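Long-range contacts in 3-oxo-glucose-6-phosphate:glutamate aminotransferase (Bacillus subtilis subsp. subtilis, PDB 4K2M), which catalyses the reversible pyridoxal phosphate-dependent transfer of an amino group from glutamate to 3-dehydro-glucose 6-phosphate, forming kanosamine 6-phosphate for antibiotic biosynthesis: residues Q4-I9 and E31-D36; R64-V69 and Q426-E431; L105-K110 and I304-M309; P354-T359 and H409-H414. All coordinates share one frame; numbering follows the deposited sequence. Where two conformers were deposited one is given.

Contact 1 (Q4-I9 and E31-D36); sequences QKQVKI and ELVIED. With EDO (1,2-ethanediol), chain H.
Val7 and Leu32 lie side by side and point the same way off two short parallel strands, with CB of Val7 3.7 Å from CD2 of Leu32. One residue pair further on, CD1 of Ile9 reaches back over Leu32 and meets its CB at 4.2 Å, while also touching CG1 of Ile34. This is the tightly packed face: Ser18, Leu19, His22 and Leu23 of helix 13-24 lie against it, and Leu47 covers Ile9 and Ile34. Four backbone bonds hold the strands in register. They alternate from Val7 N to Glu31 O (2.7 Å), Val33 N to Val7 O, Ile9 N to Val33 O and Glu35 N to Ile9 O, all nearly straight.

The face of Lys8 and Val33 is looser and turned to solvent at the exposed Lys8. Lys8 folds back beside Val33, its CE 4.1 Å from Val33 CB, and its NZ turns to Gln6 OE1 in a bond short enough to be doubtful. At the N-terminal end Glu31 sets CG between its backbone N and carbonyl carbon (chi1 70°), beside the Gln4 amide; the two side chains cross, Gln4 CG to Glu31 CB 3.6 Å, with the amide and carboxylate planes 56° apart. An ethanediol donates to Glu31 OE1 and weakly to Gln4 OE1. Parallel strands 7-9 and 32-34 joined through helix 13-24 form a beta-alpha-beta unit, here within the additional N-terminal domain of NtdA.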
# COMPACT_ATOMS: atom_id res chain seq x y z
N GLN A 4 15.87 30.79 35.28
CA GLN A 4 16.27 29.65 34.47
C GLN A 4 15.40 29.57 33.22
O GLN A 4 14.18 29.50 33.32
CB GLN A 4 16.11 28.36 35.28
CG GLN A 4 16.35 27.09 34.48
CD GLN A 4 17.77 26.98 33.98
OE1 GLN A 4 18.72 27.23 34.71
NE2 GLN A 4 17.93 26.62 32.70
N LYS A 5 16.02 29.56 32.04
CA LYS A 5 15.26 29.27 30.82
C LYS A 5 14.87 27.81 30.81
O LYS A 5 15.68 26.94 31.14
CB LYS A 5 16.08 29.58 29.57
CG LYS A 5 16.30 31.05 29.33
CD LYS A 5 17.02 31.25 28.00
CE LYS A 5 17.40 32.70 27.78
NZ LYS A 5 18.42 32.84 26.70
N GLN A 6 13.62 27.55 30.43
CA GLN A 6 13.14 26.18 30.29
C GLN A 6 13.66 25.59 28.99
O GLN A 6 13.87 26.31 28.01
CB GLN A 6 11.61 26.14 30.33
CG GLN A 6 11.04 26.67 31.66
CD GLN A 6 9.53 26.89 31.61
OE1 GLN A 6 8.87 26.56 30.63
NE2 GLN A 6 8.98 27.46 32.68
N VAL A 7 13.90 24.28 29.00
CA VAL A 7 14.27 23.57 27.79
C VAL A 7 13.07 22.74 27.39
O VAL A 7 12.81 21.70 27.99
CB VAL A 7 15.49 22.65 28.04
CG1 VAL A 7 15.89 21.92 26.75
CG2 VAL A 7 16.66 23.47 28.57
N LYS A 8 12.31 23.22 26.41
CA LYS A 8 11.11 22.51 25.98
C LYS A 8 11.55 21.33 25.14
O LYS A 8 12.19 21.51 24.09
CB LYS A 8 10.23 23.42 25.13
CG LYS A 8 9.69 24.65 25.86
CD LYS A 8 8.59 24.24 26.82
CE LYS A 8 8.74 24.93 28.16
NZ LYS A 8 8.52 26.41 28.13
N ILE A 9 11.23 20.12 25.59
CA ILE A 9 11.53 18.94 24.79
C ILE A 9 10.34 18.59 23.91
O ILE A 9 9.38 17.98 24.37
CB ILE A 9 11.92 17.74 25.66
CG1 ILE A 9 13.14 18.09 26.51
CG2 ILE A 9 12.21 16.52 24.80
CD1 ILE A 9 13.44 17.08 27.60
N GLU A 31 14.23 22.06 34.71
CA GLU A 31 14.21 22.98 33.59
C GLU A 31 13.95 22.23 32.28
O GLU A 31 13.58 22.84 31.27
CB GLU A 31 15.53 23.77 33.50
CG GLU A 31 16.75 22.94 33.08
CD GLU A 31 17.30 22.05 34.19
OE1 GLU A 31 16.94 22.24 35.37
OE2 GLU A 31 18.12 21.16 33.86
N LEU A 32 14.14 20.91 32.32
CA LEU A 32 13.88 20.06 31.17
C LEU A 32 12.41 19.67 31.18
O LEU A 32 11.99 18.83 31.98
CB LEU A 32 14.73 18.79 31.23
CG LEU A 32 16.24 18.98 31.19
CD1 LEU A 32 16.97 17.64 31.25
CD2 LEU A 32 16.64 19.74 29.93
N VAL A 33 11.63 20.27 30.28
CA VAL A 33 10.18 20.09 30.28
C VAL A 33 9.77 19.19 29.12
O VAL A 33 9.92 19.59 27.97
CB VAL A 33 9.45 21.43 30.17
CG1 VAL A 33 7.93 21.23 30.14
CG2 VAL A 33 9.83 22.34 31.33
N ILE A 34 9.27 18.00 29.42
CA ILE A 34 8.84 17.07 28.37
C ILE A 34 7.45 17.46 27.87
O ILE A 34 6.48 17.41 28.62
CB ILE A 34 8.76 15.63 28.89
CG1 ILE A 34 10.12 15.18 29.42
CG2 ILE A 34 8.30 14.70 27.78
CD1 ILE A 34 10.13 13.77 30.04
N GLU A 35 7.34 17.85 26.60
CA GLU A 35 6.02 18.17 26.06
C GLU A 35 5.14 16.93 26.05
O GLU A 35 5.60 15.81 25.75
CB GLU A 35 6.12 18.79 24.67
CG GLU A 35 6.88 20.12 24.68
CD GLU A 35 6.88 20.81 23.33
OE1 GLU A 35 6.34 20.22 22.36
OE2 GLU A 35 7.41 21.93 23.25
N ASP A 36 3.88 17.12 26.41
CA ASP A 36 2.95 16.01 26.52
C ASP A 36 2.52 15.56 25.13
O ASP A 36 1.43 15.88 24.67
CB ASP A 36 1.72 16.40 27.36
CG ASP A 36 0.83 15.21 27.66
OD1 ASP A 36 1.28 14.07 27.45
OD2 ASP A 36 -0.32 15.42 28.12
C1 EDO H . 17.91 24.12 37.88
O1 EDO H . 17.13 24.38 36.71
C2 EDO H . 18.86 25.29 38.12
O2 EDO H . 18.16 26.52 37.92

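Contact 2 (R64-V69 and Q426-E431); sequences REISKV and QDRVME
Ile66 and Arg428 mark the near approach of a loop without regular structure, mostly extended but turned at Ser67, to helix 423-441, their CA atoms 7.2 Å apart; the CA atoms of Val69 and Val429 are 7.5 Å apart. No hydrogen bond links the two segments. The loop backbone instead pairs through Val69 with Gly374 and Gln376, while residues 426-431 keep to their own helical bonding.

Arg428 does most of the bridging. With CG anti to the backbone N (chi1 -173°) and the chain extended as far as NE, it runs out from the helix and slides past Ile66 in the opposite direction. Its CD meets CG2 of Ile66 at 3.7 Å and the carbonyl O of Ile66 at 3.2 Å. That oxygen sits 3.0 Å above one face of the guanidinium, offset toward the rim, where the angles to NE and NH1 are too poor for hydrogen bonds; NE donates to Phe373 O instead. The contact thus joins a loop belonging to the N-terminal family region to the last helix of the aspartate aminotransferase fold, by packing far from the cofactor.

Deeper in, Val69 CG1 and Val429 CG2 touch at 3.9 Å, the two side chains crossing at about a right angle. Phe421 lies against Val69, and Val375 and Tyr326 cover Val429. At the loop's other end Arg64 forms a salt bridge with Glu424, one helical turn before Arg428.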
# COMPACT_ATOMS: atom_id res chain seq x y z
N ARG A 64 34.35 -3.69 23.25
CA ARG A 64 33.71 -4.80 22.55
C ARG A 64 34.34 -4.85 21.17
O ARG A 64 34.36 -3.85 20.45
CB ARG A 64 32.20 -4.59 22.45
CG ARG A 64 31.47 -5.73 21.77
CD ARG A 64 29.96 -5.56 21.86
NE ARG A 64 29.46 -4.45 21.04
CZ ARG A 64 29.03 -4.58 19.79
NH1 ARG A 64 29.05 -5.77 19.20
NH2 ARG A 64 28.58 -3.51 19.13
N GLU A 65 34.90 -6.00 20.81
CA GLU A 65 35.57 -6.10 19.53
C GLU A 65 34.56 -6.02 18.40
O GLU A 65 33.54 -6.70 18.41
CB GLU A 65 36.38 -7.39 19.40
CG GLU A 65 37.24 -7.39 18.14
CD GLU A 65 38.17 -8.58 18.06
OE1 GLU A 65 37.69 -9.72 18.22
OE2 GLU A 65 39.39 -8.35 17.84
N ILE A 66 34.88 -5.17 17.43
CA ILE A 66 34.05 -5.00 16.26
C ILE A 66 34.88 -5.44 15.07
O ILE A 66 35.94 -4.87 14.82
CB ILE A 66 33.69 -3.52 16.08
CG1 ILE A 66 32.99 -2.97 17.33
CG2 ILE A 66 32.83 -3.35 14.84
CD1 ILE A 66 31.77 -3.76 17.74
N SER A 67 34.42 -6.47 14.34
CA SER A 67 35.14 -6.92 13.14
C SER A 67 34.41 -6.53 11.85
O SER A 67 34.99 -6.56 10.76
CB SER A 67 35.35 -8.43 13.17
OG SER A 67 34.12 -9.11 12.99
N LYS A 68 33.14 -6.16 11.98
CA LYS A 68 32.40 -5.67 10.82
C LYS A 68 31.33 -4.67 11.25
O LYS A 68 30.81 -4.74 12.38
CB LYS A 68 31.81 -6.82 10.02
CG LYS A 68 30.53 -7.37 10.57
CD LYS A 68 29.87 -8.31 9.57
CE LYS A 68 28.36 -8.07 9.53
NZ LYS A 68 27.78 -8.02 10.89
N VAL A 69 31.04 -3.72 10.38
CA VAL A 69 30.04 -2.70 10.65
C VAL A 69 29.14 -2.61 9.42
O VAL A 69 29.52 -1.99 8.42
CB VAL A 69 30.67 -1.32 10.89
CG1 VAL A 69 29.60 -0.28 11.16
CG2 VAL A 69 31.66 -1.36 12.06
N GLN A 426 30.75 2.95 15.74
CA GLN A 426 31.08 4.25 15.19
C GLN A 426 32.58 4.54 15.34
O GLN A 426 33.20 5.08 14.42
CB GLN A 426 30.25 5.37 15.82
CG GLN A 426 30.44 6.70 15.13
CD GLN A 426 29.67 7.81 15.79
OE1 GLN A 426 29.68 7.94 17.01
NE2 GLN A 426 28.98 8.62 15.00
N ASP A 427 33.16 4.15 16.48
CA ASP A 427 34.62 4.26 16.67
C ASP A 427 35.37 3.59 15.52
O ASP A 427 36.34 4.15 15.00
CB ASP A 427 35.07 3.60 17.99
CG ASP A 427 34.58 4.35 19.22
OD1 ASP A 427 34.20 5.53 19.10
OD2 ASP A 427 34.62 3.74 20.32
N ARG A 428 34.94 2.39 15.14
CA ARG A 428 35.64 1.67 14.09
C ARG A 428 35.49 2.34 12.73
O ARG A 428 36.44 2.40 11.94
CB ARG A 428 35.18 0.21 14.02
CG ARG A 428 36.02 -0.61 13.02
CD ARG A 428 35.85 -2.10 13.19
NE ARG A 428 36.73 -2.86 12.29
CZ ARG A 428 37.97 -3.23 12.59
NH1 ARG A 428 38.50 -2.91 13.77
NH2 ARG A 428 38.69 -3.91 11.71
N VAL A 429 34.29 2.86 12.45
CA VAL A 429 34.07 3.61 11.22
C VAL A 429 35.05 4.77 11.13
O VAL A 429 35.68 5.00 10.09
CB VAL A 429 32.64 4.18 11.14
CG1 VAL A 429 32.50 5.10 9.91
CG2 VAL A 429 31.63 3.05 11.08
N MET A 430 35.18 5.49 12.23
CA MET A 430 35.98 6.71 12.25
C MET A 430 37.47 6.42 12.18
O MET A 430 38.20 7.08 11.45
CB MET A 430 35.63 7.54 13.48
CG MET A 430 34.23 8.14 13.37
SD MET A 430 33.82 9.26 14.70
CE MET A 430 33.96 8.18 16.12
N GLU A 431 37.92 5.42 12.94
CA GLU A 431 39.33 5.04 12.90
C GLU A 431 39.70 4.50 11.52
O GLU A 431 40.77 4.81 11.00
CB GLU A 431 39.63 4.03 14.00
CG GLU A 431 39.37 4.59 15.39
CD GLU A 431 39.75 3.62 16.49
OE1 GLU A 431 38.92 3.40 17.40
OE2 GLU A 431 40.88 3.10 16.44

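Contact 3 (L105-K110 and I304-M309); sequences LEQFEK and IGLERM
Phe108 holds CG anti to its backbone N (chi1 -178°), which swings the ring off helix 103-116 toward helix 299-308, and Met309 sends its chain back with the same first-torsion choice (chi1 -158°). An almost eclipsed last torsion of Met309 then brings its methyl, CE, to the rim of the ring, 3.7 Å from Phe108 CE1. The sulfur stays further off, 5.4 Å from the ring centroid and oblique to it, in a Met-aromatic contact made chiefly through the methyl.

Leu306 meets the ring edge next to the methyl and shares CD1 of Phe108 with it. Its CD2 lies in the ring plane, 4.0 Å from Phe108 CD1, and also packs on Phe108 CA at 3.9 Å. The other branch, CD1 of Leu306, rests on the aliphatic part of Gln107, meeting CG at 4.0 Å with the two side chains crossing at about a right angle. At Gly305 the ring comes close to the helix backbone: its C is 4.1 Å from Phe108 CE1, placed obliquely to the ring.

Ala302 and Met297 also pack on Phe108, and Phe245 meets its ring edge-to-face, while Val111, on the same helix as Phe108, also touches Leu306 and Met309. The axes of the two helix segments approach to 9.9 Å, with their N-to-C directions 37° apart, so this is apolar helix-helix packing with no hydrogen bond across it. It belongs to the aspartate aminotransferase fold, with the Phe108 side chain about 10 Å from that of Ser244, which binds pyridoxal phosphate.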
# COMPACT_ATOMS: atom_id res chain seq x y z
N LEU A 105 -6.70 4.81 12.17
CA LEU A 105 -6.37 5.78 11.13
C LEU A 105 -6.61 7.21 11.59
O LEU A 105 -5.70 8.03 11.56
CB LEU A 105 -7.19 5.51 9.85
CG LEU A 105 -6.52 4.64 8.80
CD1 LEU A 105 -7.45 4.46 7.60
CD2 LEU A 105 -5.18 5.27 8.39
N GLU A 106 -7.83 7.52 12.04
CA GLU A 106 -8.16 8.87 12.48
C GLU A 106 -7.31 9.31 13.66
O GLU A 106 -6.90 10.49 13.74
CB GLU A 106 -9.64 8.97 12.86
CG GLU A 106 -10.20 10.39 12.82
CD GLU A 106 -11.43 10.57 13.70
OE1 GLU A 106 -12.41 9.80 13.54
OE2 GLU A 106 -11.41 11.47 14.57
N GLN A 107 -7.05 8.40 14.60
CA GLN A 107 -6.24 8.73 15.77
C GLN A 107 -4.80 9.03 15.37
O GLN A 107 -4.17 9.93 15.91
CB GLN A 107 -6.27 7.59 16.80
CG GLN A 107 -5.45 7.87 18.06
CD GLN A 107 -6.10 8.91 18.97
OE1 GLN A 107 -7.28 9.24 18.82
NE2 GLN A 107 -5.32 9.44 19.92
N PHE A 108 -4.29 8.26 14.41
CA PHE A 108 -2.91 8.46 13.95
C PHE A 108 -2.82 9.79 13.19
O PHE A 108 -1.88 10.57 13.38
CB PHE A 108 -2.48 7.27 13.07
CG PHE A 108 -1.07 7.37 12.57
CD1 PHE A 108 0.00 7.41 13.46
CD2 PHE A 108 -0.80 7.40 11.21
CE1 PHE A 108 1.31 7.49 12.99
CE2 PHE A 108 0.51 7.47 10.73
CZ PHE A 108 1.57 7.51 11.62
N GLU A 109 -3.82 10.07 12.36
CA GLU A 109 -3.83 11.36 11.65
C GLU A 109 -3.93 12.53 12.62
O GLU A 109 -3.24 13.53 12.46
CB GLU A 109 -4.93 11.40 10.60
CG GLU A 109 -4.71 10.40 9.45
CD GLU A 109 -5.92 10.27 8.55
OE1 GLU A 109 -7.05 10.47 9.06
OE2 GLU A 109 -5.74 9.96 7.34
N LYS A 110 -4.77 12.38 13.65
CA LYS A 110 -4.89 13.41 14.68
C LYS A 110 -3.57 13.65 15.44
O LYS A 110 -3.18 14.80 15.70
CB LYS A 110 -6.02 13.05 15.66
CG LYS A 110 -6.25 14.13 16.70
CD LYS A 110 -6.35 15.51 16.04
CE LYS A 110 -6.04 16.62 17.03
NZ LYS A 110 -6.88 16.52 18.25
N ILE A 304 0.13 0.23 14.48
CA ILE A 304 1.55 -0.02 14.70
C ILE A 304 2.28 1.32 14.83
O ILE A 304 3.18 1.48 15.66
CB ILE A 304 2.15 -0.84 13.54
CG1 ILE A 304 1.71 -2.30 13.66
CG2 ILE A 304 3.68 -0.78 13.55
CD1 ILE A 304 2.11 -3.15 12.45
N GLY A 305 1.89 2.28 13.99
CA GLY A 305 2.50 3.60 14.01
C GLY A 305 2.32 4.30 15.34
O GLY A 305 3.23 5.01 15.81
N LEU A 306 1.16 4.09 15.96
CA LEU A 306 0.89 4.74 17.23
C LEU A 306 1.80 4.15 18.31
O LEU A 306 2.04 4.79 19.33
CB LEU A 306 -0.59 4.59 17.61
CG LEU A 306 -1.48 5.49 16.75
CD1 LEU A 306 -2.94 5.08 16.82
CD2 LEU A 306 -1.31 6.96 17.18
N GLU A 307 2.30 2.94 18.09
CA GLU A 307 3.27 2.36 19.03
C GLU A 307 4.67 2.84 18.71
O GLU A 307 5.40 3.29 19.60
CB GLU A 307 3.25 0.83 18.99
CG GLU A 307 1.99 0.21 19.54
CD GLU A 307 1.63 0.72 20.92
OE1 GLU A 307 2.53 0.81 21.78
OE2 GLU A 307 0.45 1.06 21.13
N ARG A 308 5.08 2.74 17.45
CA ARG A 308 6.47 3.04 17.12
C ARG A 308 6.77 4.51 17.29
O ARG A 308 7.92 4.88 17.51
CB ARG A 308 6.83 2.54 15.70
CG ARG A 308 6.69 1.01 15.58
CD ARG A 308 7.42 0.47 14.35
NE ARG A 308 8.86 0.54 14.55
CZ ARG A 308 9.79 0.31 13.62
NH1 ARG A 308 9.45 -0.03 12.37
NH2 ARG A 308 11.07 0.39 13.97
N MET A 309 5.75 5.36 17.20
CA MET A 309 5.94 6.79 17.32
C MET A 309 6.41 7.17 18.71
O MET A 309 7.00 8.25 18.88
CB MET A 309 4.64 7.55 17.01
CG MET A 309 4.84 9.00 16.59
SD MET A 309 3.31 9.73 15.97
CE MET A 309 2.20 8.40 16.42

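Contact 4 (P354-T359 and H409-H414); sequences PIKVRT and HSQVLH. With EDO (1,2-ethanediol), chain G; EDO (1,2-ethanediol), chain D.
Pro354 CB lies oblique to the imidazole of His414, 3.6 Å from NE2, and the same ring meets Tyr201 edge-to-face. The ring of His409 is engaged at its edge by an ethanediol whose O1 is hydrogen-bonded to ND1. A third flat group, the amide of Gln411, turns NE2 to Val357 O in a bent bond of 3.2 Å that comes from above the carbonyl plane (50° out of it) and not along a lone pair. The Gln411 chain, extended beyond CG, crosses Lys356 obliquely, with CE of Lys356 3.4 Å from its OE1. A water accepts from Lys356 NZ and donates to Gln411 OE1; NZ also binds Pro174 O.

Strands 354-356 and 412-414 form a two-stranded antiparallel sheet in the aspartate aminotransferase fold, beside the active site: the His414 side chain is about 7 Å from that of Tyr381, a substrate-binding residue. Ile355 and Leu413 are the hydrogen-bonded pair, N to O in both directions, and one further backbone bond, Val357 N to Gln411 O (2.9 Å), follows beyond the paired residues.

On one face Ile355 CG1 packs on Leu413 CB at 3.9 Å, and Ile365 and Met366 of helix 362-373 cover Leu413. On the other, Val412 CG2 meets Pro354 CB at 3.6 Å. Past the strand, Ser410 OG sits between its backbone N and carbonyl carbon (chi1 74°), where Thr359 OG1 donates to it (2.8 Å), and Lys407 supplies each hydroxyl with a further partner. A second water donates to both Thr359 O and Ser410 O.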
# COMPACT_ATOMS: atom_id res chain seq x y z
N PRO A 354 26.02 12.36 5.34
CA PRO A 354 26.91 12.46 4.17
C PRO A 354 28.19 13.22 4.46
O PRO A 354 28.16 14.32 5.04
CB PRO A 354 26.07 13.24 3.16
CG PRO A 354 25.21 14.14 4.01
CD PRO A 354 24.97 13.39 5.33
N ILE A 355 29.31 12.63 4.07
CA ILE A 355 30.55 13.39 4.00
C ILE A 355 30.90 13.50 2.52
O ILE A 355 30.28 12.85 1.69
CB ILE A 355 31.70 12.73 4.77
CG1 ILE A 355 32.12 11.41 4.11
CG2 ILE A 355 31.32 12.48 6.24
CD1 ILE A 355 33.33 10.76 4.78
N LYS A 356 31.86 14.34 2.18
CA LYS A 356 32.34 14.34 0.79
C LYS A 356 33.82 14.01 0.78
O LYS A 356 34.57 14.49 1.63
CB LYS A 356 32.06 15.69 0.10
CG LYS A 356 30.57 15.98 -0.12
CD LYS A 356 30.30 17.48 -0.40
CE LYS A 356 30.75 17.91 -1.77
NZ LYS A 356 30.52 19.40 -1.98
N VAL A 357 34.22 13.14 -0.15
CA VAL A 357 35.62 12.77 -0.31
C VAL A 357 36.02 13.15 -1.74
O VAL A 357 35.16 13.56 -2.52
CB VAL A 357 35.84 11.27 -0.07
CG1 VAL A 357 35.40 10.89 1.37
CG2 VAL A 357 35.05 10.46 -1.07
N ARG A 358 37.29 13.02 -2.09
CA ARG A 358 37.70 13.30 -3.46
C ARG A 358 37.03 12.35 -4.45
O ARG A 358 36.93 11.14 -4.21
CB ARG A 358 39.22 13.24 -3.61
CG ARG A 358 39.95 14.44 -3.01
CD ARG A 358 41.46 14.23 -3.08
NE ARG A 358 41.81 13.39 -4.23
CZ ARG A 358 42.09 13.85 -5.44
NH1 ARG A 358 42.07 15.16 -5.66
NH2 ARG A 358 42.40 13.02 -6.42
N THR A 359 36.57 12.90 -5.58
CA THR A 359 35.92 12.08 -6.60
C THR A 359 36.78 10.89 -7.02
O THR A 359 36.29 9.76 -7.16
CB THR A 359 35.63 12.95 -7.84
OG1 THR A 359 34.72 13.99 -7.48
CG2 THR A 359 35.03 12.11 -8.96
N HIS A 409 27.46 14.59 -6.36
CA HIS A 409 27.09 13.19 -6.53
C HIS A 409 28.30 12.26 -6.60
O HIS A 409 28.23 11.11 -6.15
CB HIS A 409 26.27 13.04 -7.82
CG HIS A 409 25.91 11.63 -8.14
ND1 HIS A 409 25.15 10.85 -7.30
CD2 HIS A 409 26.20 10.86 -9.21
CE1 HIS A 409 24.98 9.65 -7.84
NE2 HIS A 409 25.61 9.64 -9.00
N SER A 410 29.39 12.75 -7.18
CA SER A 410 30.61 11.95 -7.33
C SER A 410 31.47 11.95 -6.07
O SER A 410 32.40 11.15 -5.93
CB SER A 410 31.44 12.48 -8.51
OG SER A 410 32.07 13.71 -8.16
N GLN A 411 31.14 12.83 -5.12
CA GLN A 411 31.97 12.97 -3.92
C GLN A 411 31.33 12.40 -2.67
O GLN A 411 32.02 12.06 -1.71
CB GLN A 411 32.26 14.45 -3.66
CG GLN A 411 33.20 15.09 -4.66
CD GLN A 411 33.58 16.48 -4.23
OE1 GLN A 411 32.84 17.43 -4.47
NE2 GLN A 411 34.71 16.60 -3.54
N VAL A 412 30.00 12.30 -2.68
CA VAL A 412 29.28 12.03 -1.43
C VAL A 412 29.49 10.60 -0.98
O VAL A 412 29.55 9.67 -1.79
CB VAL A 412 27.76 12.36 -1.56
CG1 VAL A 412 27.08 11.40 -2.53
CG2 VAL A 412 27.07 12.32 -0.18
N LEU A 413 29.62 10.44 0.33
CA LEU A 413 29.77 9.12 0.93
C LEU A 413 28.97 9.11 2.23
O LEU A 413 29.14 9.99 3.07
CB LEU A 413 31.25 8.85 1.24
CG LEU A 413 31.53 7.44 1.75
CD1 LEU A 413 31.01 6.44 0.72
CD2 LEU A 413 33.01 7.23 1.99
N HIS A 414 28.09 8.13 2.37
CA HIS A 414 27.29 8.03 3.58
C HIS A 414 27.89 7.05 4.58
O HIS A 414 28.26 5.92 4.20
CB HIS A 414 25.85 7.65 3.22
CG HIS A 414 25.13 8.73 2.48
ND1 HIS A 414 24.88 8.67 1.12
CD2 HIS A 414 24.65 9.92 2.90
CE1 HIS A 414 24.26 9.78 0.75
NE2 HIS A 414 24.11 10.55 1.81
C1 EDO G . 24.26 12.30 -4.40
O1 EDO G . 23.56 12.32 -5.64
C2 EDO G . 24.25 13.68 -3.76
O2 EDO G . 22.93 13.96 -3.31
C1 EDO D . 29.24 17.30 3.56
O1 EDO D . 27.93 16.86 3.93
C2 EDO D . 29.09 18.57 2.73
O2 EDO D . 28.46 19.57 3.53
O HOH W 1 30.76 19.14 -4.63
O HOH W 2 33.60 9.26 -7.44

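How the contacts relate
From the N terminus, contact 1 closes first, a short loop around helix 13-24 that is complete before any other contact opens. Contact 2 opens at residues 64-69 and closes only at 426-431, so it spans most of the aminotransferase part and encloses the other two. Within it, contact 3 joins helix 103-116 to helix 299-308 across nearly 200 residues, and contact 4 follows in series, pairing strands 353-356 and 412-415 on the opposite side of the chain's centre. None of the loops cross. Contacts 2 and 4 come within about 7 Å at their nearest atoms, strand 412-415 leading on to helix 423-441.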